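Long-range contacts in membrane-bound lytic murein transglycosylase A (Burkholderia pseudomallei, PDB 6QK4), which probably cleaves the beta-1,4 bond between N-acetylmuramic acid and N-acetylglucosamine in peptidoglycan, forming a 1,6-anhydro bond in the muramic acid residue: residues D39-A44 against N300-A305; T268-I273 against A318-G323; Y123-W128 against V240-M245. All coordinates share one frame; numbering follows the deposited sequence.

Interaction 1 of 3, residues D39-A44 against N300-A305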
loop_
_atom_site.group_PDB
_atom_site.type_symbol
_atom_site.label_atom_id
_atom_site.label_comp_id
_atom_site.label_asym_id
_atom_site.label_seq_id
_atom_site.Cartn_x
_atom_site.Cartn_y
_atom_site.Cartn_z
ATOM N N ASP A 39 12.697 0.334 16.613
ATOM C CA ASP A 39 12.438 -0.577 15.508
ATOM C C ASP A 39 13.138 -1.915 15.771
ATOM O O ASP A 39 14.361 -1.960 15.991
ATOM C CB ASP A 39 12.943 0.064 14.208
ATOM C CG ASP A 39 12.582 -0.791 12.953
ATOM O OD1 ASP A 39 11.886 -1.826 13.094
ATOM O OD2 ASP A 39 12.992 -0.397 11.849
ATOM N N SER A 40 12.344 -2.997 15.790
ATOM C CA SER A 40 12.909 -4.331 15.934
ATOM C C SER A 40 13.859 -4.665 14.816
ATOM O O SER A 40 14.746 -5.521 14.991
ATOM C CB SER A 40 11.796 -5.371 15.915
ATOM O OG SER A 40 11.156 -5.415 14.620
ATOM N N LEU A 41 13.664 -4.034 13.643
ATOM C CA LEU A 41 14.357 -4.298 12.364
ATOM C C LEU A 41 13.935 -5.616 11.729
ATOM O O LEU A 41 14.476 -5.966 10.680
ATOM C CB LEU A 41 15.908 -4.275 12.492
ATOM C CG LEU A 41 16.468 -2.895 12.852
ATOM C CD1 LEU A 41 17.971 -3.005 13.093
ATOM C CD2 LEU A 41 16.179 -1.865 11.728
ATOM N N ILE A 42 12.917 -6.300 12.283
ATOM C CA ILE A 42 12.461 -7.562 11.693
ATOM C C ILE A 42 11.843 -7.295 10.327
ATOM O O ILE A 42 10.953 -6.454 10.198
ATOM C CB ILE A 42 11.440 -8.269 12.578
ATOM C CG1 ILE A 42 12.081 -8.695 13.919
ATOM C CG2 ILE A 42 10.905 -9.504 11.809
ATOM C CD1 ILE A 42 11.056 -9.014 14.940
ATOM N N GLY A 43 12.391 -7.944 9.304
ATOM C CA GLY A 43 12.014 -7.681 7.919
ATOM C C GLY A 43 12.920 -6.706 7.182
ATOM O O GLY A 43 12.929 -6.688 5.938
ATOM N N ALA A 44 13.728 -5.918 7.872
ATOM C CA ALA A 44 14.510 -4.927 7.124
ATOM C C ALA A 44 15.552 -5.544 6.174
ATOM O O ALA A 44 15.802 -4.998 5.076
ATOM C CB ALA A 44 15.196 -3.957 8.108
ATOM N N ASN A 300 8.067 3.572 14.467
ATOM C CA ASN A 300 9.418 3.943 14.070
ATOM C C ASN A 300 9.993 2.827 13.215
ATOM O O ASN A 300 10.121 1.695 13.688
ATOM C CB ASN A 300 10.291 4.136 15.321
ATOM C CG ASN A 300 9.955 5.446 16.047
ATOM O OD1 ASN A 300 10.410 6.519 15.649
ATOM N ND2 ASN A 300 9.194 5.347 17.130
ATOM N N ARG A 301 10.288 3.104 11.934
ATOM C CA ARG A 301 10.478 1.965 11.021
ATOM C C ARG A 301 11.549 2.326 9.994
ATOM O O ARG A 301 11.434 3.385 9.352
ATOM C CB ARG A 301 9.195 1.638 10.189
ATOM C CG ARG A 301 8.297 0.440 10.577
ATOM C CD ARG A 301 8.943 -0.792 10.233
ATOM N NE ARG A 301 8.204 -2.045 10.265
ATOM C CZ ARG A 301 8.263 -2.945 11.239
ATOM N NH1 ARG A 301 8.867 -2.660 12.397
ATOM N NH2 ARG A 301 7.659 -4.113 11.079
ATOM N N LEU A 302 12.561 1.469 9.830
ATOM C CA LEU A 302 13.491 1.582 8.708
ATOM C C LEU A 302 12.814 0.985 7.488
ATOM O O LEU A 302 12.411 -0.179 7.504
ATOM C CB LEU A 302 14.797 0.846 9.001
ATOM C CG LEU A 302 15.836 0.917 7.850
ATOM C CD1 LEU A 302 16.323 2.340 7.521
ATOM C CD2 LEU A 302 16.995 0.021 8.219
ATOM N N VAL A 303 12.661 1.804 6.451
ATOM C CA VAL A 303 11.997 1.410 5.217
ATOM C C VAL A 303 12.919 1.770 4.044
ATOM O O VAL A 303 13.978 2.428 4.184
ATOM C CB VAL A 303 10.628 2.105 5.068
ATOM C CG1 VAL A 303 9.722 1.768 6.316
ATOM C CG2 VAL A 303 10.791 3.640 5.032
ATOM N N PHE A 304 12.496 1.341 2.841
ATOM C CA PHE A 304 13.300 1.622 1.637
ATOM C C PHE A 304 12.414 2.264 0.592
ATOM O O PHE A 304 11.283 1.827 0.397
ATOM C CB PHE A 304 13.911 0.332 1.073
ATOM C CG PHE A 304 14.981 -0.248 1.965
ATOM C CD1 PHE A 304 14.617 -1.032 3.026
ATOM C CD2 PHE A 304 16.342 -0.044 1.661
ATOM C CE1 PHE A 304 15.630 -1.569 3.863
ATOM C CE2 PHE A 304 17.364 -0.562 2.478
ATOM C CZ PHE A 304 16.959 -1.315 3.605
ATOM N N ALA A 305 12.912 3.332 -0.049
ATOM C CA ALA A 305 12.148 4.003 -1.112
ATOM C C ALA A 305 12.163 3.150 -2.373
ATOM O O ALA A 305 13.171 3.085 -3.082
ATOM C CB ALA A 305 12.759 5.389 -1.358
#
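Asp39 divides its carboxylate between the main chain and a side chain of strand 298-307. With CG anti to the backbone N (chi1 -175°), Asp39 OD2 reaches Leu302 N at 2.8 Å; the bond is nearly straight (171°), although its donor sits above the carboxylate plane. The other oxygen, Asp39 OD1, makes a salt bridge to Arg301 NH1 at 3.2 Å. The two side chains cross at about a right angle, carboxylate and guanidinium planes 30° apart, and Arg301 gets there by a bend at chi2 that turns its end back toward the loop. Arg271 adds a second salt bridge at Asp39 OD2 and also bonds Ile42 O and Leu302 O.

Within 39-44, Asp39 OD1 also accepts from Leu41 N (2.9 Å), an Asx turn, and Ser40 OG from Ile42 N (3.1 Å), an ST turn. These two turns shape the approach to helix 44-55.

The apolar part centres on Leu302, whose CD2 lies 4.1 Å from Leu41 CD2 and 4.4 Å from Ala44 CB, with Phe83 of helix 76-86 packing on it as well. A buried carboxylate held by two arginines and two backbone N-H groups would probably stay ionised, and its bonds tie the loop to the strand.

Interaction 2 of 3, residues T268-I273 against A318-G323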
loop_
_atom_site.group_PDB
_atom_site.type_symbol
_atom_site.label_atom_id
_atom_site.label_comp_id
_atom_site.label_asym_id
_atom_site.label_seq_id
_atom_site.Cartn_x
_atom_site.Cartn_y
_atom_site.Cartn_z
ATOM N N THR A 268 8.173 -5.015 0.130
ATOM C CA THR A 268 8.112 -5.783 1.371
ATOM C C THR A 268 7.133 -5.127 2.341
ATOM O O THR A 268 7.259 -3.921 2.623
ATOM C CB THR A 268 9.512 -5.809 1.990
ATOM O OG1 THR A 268 10.397 -6.423 1.061
ATOM C CG2 THR A 268 9.507 -6.664 3.308
ATOM N N PRO A 269 6.139 -5.838 2.855
ATOM C CA PRO A 269 5.179 -5.208 3.779
ATOM C C PRO A 269 5.878 -4.515 4.940
ATOM O O PRO A 269 6.746 -5.092 5.582
ATOM C CB PRO A 269 4.330 -6.388 4.274
ATOM C CG PRO A 269 4.317 -7.384 3.039
ATOM C CD PRO A 269 5.807 -7.241 2.531
ATOM N N GLU A 270 5.442 -3.298 5.248
ATOM C CA GLU A 270 6.008 -2.447 6.316
ATOM C C GLU A 270 7.502 -2.197 6.215
ATOM O O GLU A 270 8.123 -1.747 7.206
ATOM C CB GLU A 270 5.649 -3.006 7.689
ATOM C CG GLU A 270 4.124 -3.074 7.841
ATOM C CD GLU A 270 3.701 -3.026 9.347
ATOM O OE1 GLU A 270 4.036 -2.044 10.086
ATOM O OE2 GLU A 270 3.029 -4.006 9.751
ATOM N N ARG A 271 8.108 -2.381 5.022
ATOM C CA ARG A 271 9.510 -2.046 4.860
ATOM C C ARG A 271 9.758 -1.324 3.553
ATOM O O ARG A 271 10.930 -1.111 3.213
ATOM C CB ARG A 271 10.423 -3.288 4.893
ATOM C CG ARG A 271 10.465 -4.017 6.277
ATOM C CD ARG A 271 11.234 -3.128 7.278
ATOM N NE ARG A 271 11.109 -3.734 8.603
ATOM C CZ ARG A 271 11.529 -3.129 9.712
ATOM N NH1 ARG A 271 12.117 -1.940 9.583
ATOM N NH2 ARG A 271 11.309 -3.706 10.948
ATOM N N SER A 272 8.704 -1.019 2.773
ATOM C CA SER A 272 8.833 -0.302 1.514
ATOM C C SER A 272 7.947 0.909 1.568
ATOM O O SER A 272 6.828 0.831 2.098
ATOM C CB SER A 272 8.363 -1.156 0.312
ATOM O OG SER A 272 9.207 -2.262 0.074
ATOM N N ILE A 273 8.432 2.041 1.066
ATOM C CA ILE A 273 7.588 3.222 0.923
ATOM C C ILE A 273 7.627 3.714 -0.531
ATOM O O ILE A 273 8.602 3.526 -1.268
ATOM C CB ILE A 273 7.999 4.375 1.848
ATOM C CG1 ILE A 273 9.502 4.726 1.691
ATOM C CG2 ILE A 273 7.500 4.076 3.327
ATOM C CD1 ILE A 273 9.835 6.071 2.436
ATOM N N ALA A 318 5.531 10.337 2.335
ATOM C CA ALA A 318 5.677 8.928 1.998
ATOM C C ALA A 318 4.307 8.252 1.952
ATOM O O ALA A 318 3.390 8.606 2.730
ATOM C CB ALA A 318 6.599 8.244 3.009
ATOM N N ASP A 319 4.203 7.220 1.090
ATOM C CA ASP A 319 3.102 6.247 1.168
ATOM C C ASP A 319 3.661 4.941 1.756
ATOM O O ASP A 319 4.547 4.319 1.160
ATOM C CB ASP A 319 2.515 5.985 -0.229
ATOM C CG ASP A 319 0.992 5.990 -0.264
ATOM O OD1 ASP A 319 0.286 6.242 0.727
ATOM O OD2 ASP A 319 0.431 5.699 -1.352
ATOM N N TYR A 320 3.176 4.543 2.928
ATOM C CA TYR A 320 3.704 3.364 3.630
ATOM C C TYR A 320 3.014 2.095 3.112
ATOM O O TYR A 320 1.774 2.003 3.173
ATOM C CB TYR A 320 3.415 3.573 5.121
ATOM C CG TYR A 320 3.983 2.602 6.101
ATOM C CD1 TYR A 320 5.325 2.673 6.463
ATOM C CD2 TYR A 320 3.213 1.651 6.676
ATOM C CE1 TYR A 320 5.850 1.780 7.393
ATOM C CE2 TYR A 320 3.697 0.780 7.649
ATOM C CZ TYR A 320 5.027 0.845 7.990
ATOM O OH TYR A 320 5.520 -0.039 8.920
ATOM N N PHE A 321 3.792 1.126 2.618
ATOM C CA PHE A 321 3.183 -0.097 2.084
ATOM C C PHE A 321 2.858 -1.035 3.228
ATOM O O PHE A 321 3.762 -1.611 3.837
ATOM C CB PHE A 321 4.100 -0.768 1.056
ATOM C CG PHE A 321 3.530 -2.021 0.497
ATOM C CD1 PHE A 321 2.352 -1.989 -0.228
ATOM C CD2 PHE A 321 4.168 -3.234 0.688
ATOM C CE1 PHE A 321 1.824 -3.171 -0.763
ATOM C CE2 PHE A 321 3.675 -4.401 0.172
ATOM C CZ PHE A 321 2.496 -4.374 -0.608
ATOM N N TRP A 322 1.555 -1.191 3.523
ATOM C CA TRP A 322 1.116 -2.059 4.615
ATOM C C TRP A 322 1.119 -3.538 4.270
ATOM O O TRP A 322 1.167 -4.353 5.202
ATOM C CB TRP A 322 -0.290 -1.622 5.092
ATOM C CG TRP A 322 -0.235 -0.490 6.015
ATOM C CD1 TRP A 322 -0.430 0.836 5.713
ATOM C CD2 TRP A 322 0.100 -0.539 7.404
ATOM N NE1 TRP A 322 -0.292 1.589 6.822
ATOM C CE2 TRP A 322 0.047 0.786 7.882
ATOM C CE3 TRP A 322 0.433 -1.570 8.289
ATOM C CZ2 TRP A 322 0.295 1.116 9.219
ATOM C CZ3 TRP A 322 0.696 -1.236 9.614
ATOM C CH2 TRP A 322 0.605 0.095 10.065
ATOM N N GLY A 323 1.174 -3.937 2.975
ATOM C CA GLY A 323 1.166 -5.355 2.725
ATOM C C GLY A 323 -0.050 -5.780 1.898
ATOM O O GLY A 323 -0.667 -4.944 1.217
HETATM O O HOH W 1 1.136 -5.216 7.677
#
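The antiparallel pairing of Ile273 with Tyr320 lies in the 3D domain, a member of the double-psi beta-barrel clan, and joins the start of strand 272-274 to strand 317-324. Ile273 and Tyr320 form a non-hydrogen-bonded pair, flanked by a bond from Phe321 N to Ser272 O (3.1 Å). One step further the loop before the strand takes over, and Glu270 N gives its hydrogen to Phe321 O at 2.8 Å. Phe321 is thus gripped at both its N-H and its carbonyl, while its ring lies beside Pro269 and meets the ring of Tyr106 on strand 101-114, which pairs with 317-324 in parallel.

Close packing marks the two ends: Ile273 CD1 rests on Ala318 CB at 3.9 Å, and Pro269 CB comes within 3.7 Å of Gly323 CA.

Glu270 carries the polar side. Its CG stands anti to the carbonyl carbon (chi1 -59°) and the chain runs extended beyond, bringing the carboxylate to the hydroxyl of Tyr320 and alongside the indole of Trp322. Tyr320 OH donates to the anti lone pair of Glu270 OE1 over 2.8 Å, with that oxygen at the edge of the phenol ring and the two planes 71° apart. Trp322 CZ3 lies 3.5 Å from Glu270 OE1, the carboxylate turned 45° to the indole. Tyr320 CE2 in turn lies over the Trp322 ring, so phenol, indole and carboxylate steady one another. The remaining oxygen is served by a water that donates both to Glu270 OE2 at 3.1 Å and to Trp322 O at 2.6 Å.

Interaction 3 of 3, residues Y123-W128 against V240-M245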
loop_
_atom_site.group_PDB
_atom_site.type_symbol
_atom_site.label_atom_id
_atom_site.label_comp_id
_atom_site.label_asym_id
_atom_site.label_seq_id
_atom_site.Cartn_x
_atom_site.Cartn_y
_atom_site.Cartn_z
ATOM N N TYR A 123 -18.963 -14.324 -7.642
ATOM C CA TYR A 123 -19.078 -12.883 -7.872
ATOM C C TYR A 123 -18.036 -12.471 -8.895
ATOM O O TYR A 123 -16.850 -12.564 -8.611
ATOM C CB TYR A 123 -18.857 -12.117 -6.562
ATOM C CG TYR A 123 -19.755 -12.642 -5.482
ATOM C CD1 TYR A 123 -21.057 -12.210 -5.395
ATOM C CD2 TYR A 123 -19.308 -13.588 -4.566
ATOM C CE1 TYR A 123 -21.892 -12.685 -4.408
ATOM C CE2 TYR A 123 -20.168 -14.105 -3.587
ATOM C CZ TYR A 123 -21.429 -13.629 -3.509
ATOM O OH TYR A 123 -22.270 -14.109 -2.516
ATOM N N ALA A 124 -18.469 -11.984 -10.058
ATOM C CA ALA A 124 -17.540 -11.780 -11.171
ATOM C C ALA A 124 -16.816 -10.441 -11.098
ATOM O O ALA A 124 -17.409 -9.433 -10.708
ATOM C CB ALA A 124 -18.286 -11.825 -12.506
ATOM N N LEU A 125 -15.552 -10.440 -11.506
ATOM C CA LEU A 125 -14.890 -9.244 -12.018
ATOM C C LEU A 125 -15.067 -9.220 -13.541
ATOM O O LEU A 125 -15.007 -10.260 -14.197
ATOM C CB LEU A 125 -13.397 -9.237 -11.648
ATOM C CG LEU A 125 -13.069 -9.516 -10.176
ATOM C CD1 LEU A 125 -11.517 -9.437 -9.932
ATOM C CD2 LEU A 125 -13.832 -8.549 -9.287
ATOM N N TYR A 126 -15.245 -8.027 -14.115
ATOM C CA TYR A 126 -15.553 -7.904 -15.546
ATOM C C TYR A 126 -14.494 -7.151 -16.331
ATOM O O TYR A 126 -13.945 -6.152 -15.841
ATOM C CB TYR A 126 -16.870 -7.171 -15.735
ATOM C CG TYR A 126 -18.022 -7.892 -15.158
ATOM C CD1 TYR A 126 -18.751 -8.813 -15.934
ATOM C CD2 TYR A 126 -18.433 -7.650 -13.860
ATOM C CE1 TYR A 126 -19.835 -9.470 -15.413
ATOM C CE2 TYR A 126 -19.516 -8.330 -13.343
ATOM C CZ TYR A 126 -20.196 -9.233 -14.125
ATOM O OH TYR A 126 -21.264 -9.900 -13.562
ATOM N N ARG A 127 -14.182 -7.643 -17.540
ATOM C CA ARG A 127 -13.427 -6.847 -18.502
ATOM C C ARG A 127 -14.311 -5.750 -19.088
ATOM O O ARG A 127 -15.542 -5.754 -18.940
ATOM C CB ARG A 127 -12.919 -7.690 -19.668
ATOM C CG ARG A 127 -12.146 -8.900 -19.287
ATOM C CD ARG A 127 -11.764 -9.717 -20.535
ATOM N NE ARG A 127 -12.202 -11.106 -20.406
ATOM C CZ ARG A 127 -11.383 -12.142 -20.202
ATOM N NH1 ARG A 127 -10.063 -11.964 -20.114
ATOM N NH2 ARG A 127 -11.886 -13.365 -20.087
ATOM N N TRP A 128 -13.676 -4.815 -19.792
ATOM C CA TRP A 128 -14.464 -3.846 -20.539
ATOM C C TRP A 128 -15.376 -4.601 -21.520
ATOM O O TRP A 128 -14.917 -5.526 -22.204
ATOM C CB TRP A 128 -13.547 -2.858 -21.269
ATOM C CG TRP A 128 -14.306 -1.787 -22.001
ATOM C CD1 TRP A 128 -14.707 -1.825 -23.309
ATOM C CD2 TRP A 128 -14.773 -0.536 -21.474
ATOM N NE1 TRP A 128 -15.381 -0.676 -23.628
ATOM C CE2 TRP A 128 -15.443 0.132 -22.523
ATOM C CE3 TRP A 128 -14.687 0.086 -20.226
ATOM C CZ2 TRP A 128 -16.013 1.393 -22.369
ATOM C CZ3 TRP A 128 -15.255 1.340 -20.066
ATOM C CH2 TRP A 128 -15.925 1.980 -21.137
ATOM N N VAL A 240 -16.135 -0.228 -12.001
ATOM C CA VAL A 240 -14.782 -0.292 -12.532
ATOM C C VAL A 240 -14.558 -1.644 -13.184
ATOM O O VAL A 240 -14.953 -2.679 -12.640
ATOM C CB VAL A 240 -13.773 -0.033 -11.399
ATOM C CG1 VAL A 240 -12.318 -0.291 -11.843
ATOM C CG2 VAL A 240 -13.993 1.370 -10.814
ATOM N N PHE A 241 -13.924 -1.629 -14.359
ATOM C CA PHE A 241 -13.585 -2.806 -15.133
ATOM C C PHE A 241 -12.104 -3.102 -14.981
ATOM O O PHE A 241 -11.334 -2.266 -14.512
ATOM C CB PHE A 241 -13.906 -2.598 -16.601
ATOM C CG PHE A 241 -15.349 -2.277 -16.841
ATOM C CD1 PHE A 241 -16.272 -3.301 -16.911
ATOM C CD2 PHE A 241 -15.768 -0.960 -16.928
ATOM C CE1 PHE A 241 -17.635 -3.020 -17.130
ATOM C CE2 PHE A 241 -17.101 -0.660 -17.139
ATOM C CZ PHE A 241 -18.038 -1.694 -17.244
ATOM N N PHE A 242 -11.721 -4.296 -15.396
ATOM C CA PHE A 242 -10.367 -4.789 -15.163
ATOM C C PHE A 242 -9.775 -5.390 -16.430
ATOM O O PHE A 242 -10.485 -5.833 -17.338
ATOM C CB PHE A 242 -10.351 -5.861 -14.063
ATOM C CG PHE A 242 -10.776 -5.333 -12.738
ATOM C CD1 PHE A 242 -9.850 -4.666 -11.931
ATOM C CD2 PHE A 242 -12.081 -5.460 -12.301
ATOM C CE1 PHE A 242 -10.255 -4.134 -10.674
ATOM C CE2 PHE A 242 -12.502 -4.945 -11.052
ATOM C CZ PHE A 242 -11.596 -4.286 -10.248
ATOM N N ARG A 243 -8.446 -5.423 -16.456
ATOM C CA ARG A 243 -7.685 -6.154 -17.448
ATOM C C ARG A 243 -6.735 -7.089 -16.708
ATOM O O ARG A 243 -6.256 -6.759 -15.617
ATOM C CB ARG A 243 -6.938 -5.173 -18.382
ATOM C CG ARG A 243 -5.488 -4.885 -18.037
ATOM C CD ARG A 243 -4.902 -3.806 -18.970
ATOM N NE ARG A 243 -3.513 -3.447 -18.655
ATOM C CZ ARG A 243 -3.146 -2.311 -18.065
ATOM N NH1 ARG A 243 -4.064 -1.424 -17.705
ATOM N NH2 ARG A 243 -1.862 -2.065 -17.824
ATOM N N GLU A 244 -6.519 -8.283 -17.271
ATOM C CA GLU A 244 -5.483 -9.180 -16.770
ATOM C C GLU A 244 -4.119 -8.654 -17.162
ATOM O O GLU A 244 -3.898 -8.253 -18.311
ATOM C CB GLU A 244 -5.638 -10.594 -17.330
ATOM C CG GLU A 244 -4.514 -11.546 -16.860
ATOM C CD GLU A 244 -4.900 -13.029 -16.921
ATOM O OE1 GLU A 244 -5.826 -13.388 -17.671
ATOM O OE2 GLU A 244 -4.284 -13.840 -16.195
ATOM N N MET A 245 -3.190 -8.688 -16.193
ATOM C CA MET A 245 -1.842 -8.179 -16.287
ATOM C C MET A 245 -0.867 -9.288 -16.683
ATOM O O MET A 245 -1.102 -10.474 -16.407
ATOM C CB MET A 245 -1.418 -7.562 -14.951
ATOM C CG MET A 245 -2.238 -6.345 -14.511
ATOM S SD MET A 245 -2.302 -5.038 -15.775
ATOM C CE MET A 245 -0.715 -4.213 -15.471
HETATM O O HOH W 2 -15.615 -5.646 -12.517
HETATM O O HOH W 3 -10.810 -4.829 -19.957
#
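Phe241 carries its ring anti to its own carbonyl carbon, whereas Trp128 throws its indole anti to the backbone N (chi1 -177°), and these two choices bring the rings together. Trp128 CE3 and Phe241 CD2 meet at 3.6 Å; the ring planes are 68° apart and meet obliquely. The phenyl is further bordered by main chain: Arg127 O comes within 3.3 Å of Phe241 CD1, and Tyr126 O lies at the ring edge.

That same carbonyl, Tyr126 O, accepts from Phe242 N at 2.9 Å, in the carbonyl plane. It is followed by a CA-H...O contact of 3.3 Å between Arg127 CA and Phe242 O. Water extends the link on both flanks, one molecule joining Tyr126 N to Val240 O and another joining Trp128 N to Phe242 O. Phe242 CD2 lies 4.1 Å from Leu125 CB, with Leu167 of helix 161-170 touching both residues.

The strand axes make an angle of 76°, too steep for ordinary sheet pairing; strand 123-126 pairs with 154-158, and 240-244 with 182-190. The crossing thus ties these two strand pairs together within the MltA-specific insert domain, a family of the ribosomal L25 clan.

How the interactions relate
From the N terminus, 39-44 comes first and meets its partner only at strand 298-307, so interaction 1 closes a loop of 255 residues and brings the segment leading into helix 44-55 to the 3D domain. Interaction 3 nests inside it, joining 123-128 to 240-245 within the insert domain. Interaction 2, inside the 3D domain, opens only after interaction 3 has closed; its first segment, 268-273, also falls within the long loop, but its second, 318-323, lies beyond it, and interactions 1 and 2 therefore cross. They touch in space, their centres about 10 Å apart, where strands 272-274 and 298-307 run side by side. Interaction 3 stands apart, its centre about 26 Å from that of interaction 2.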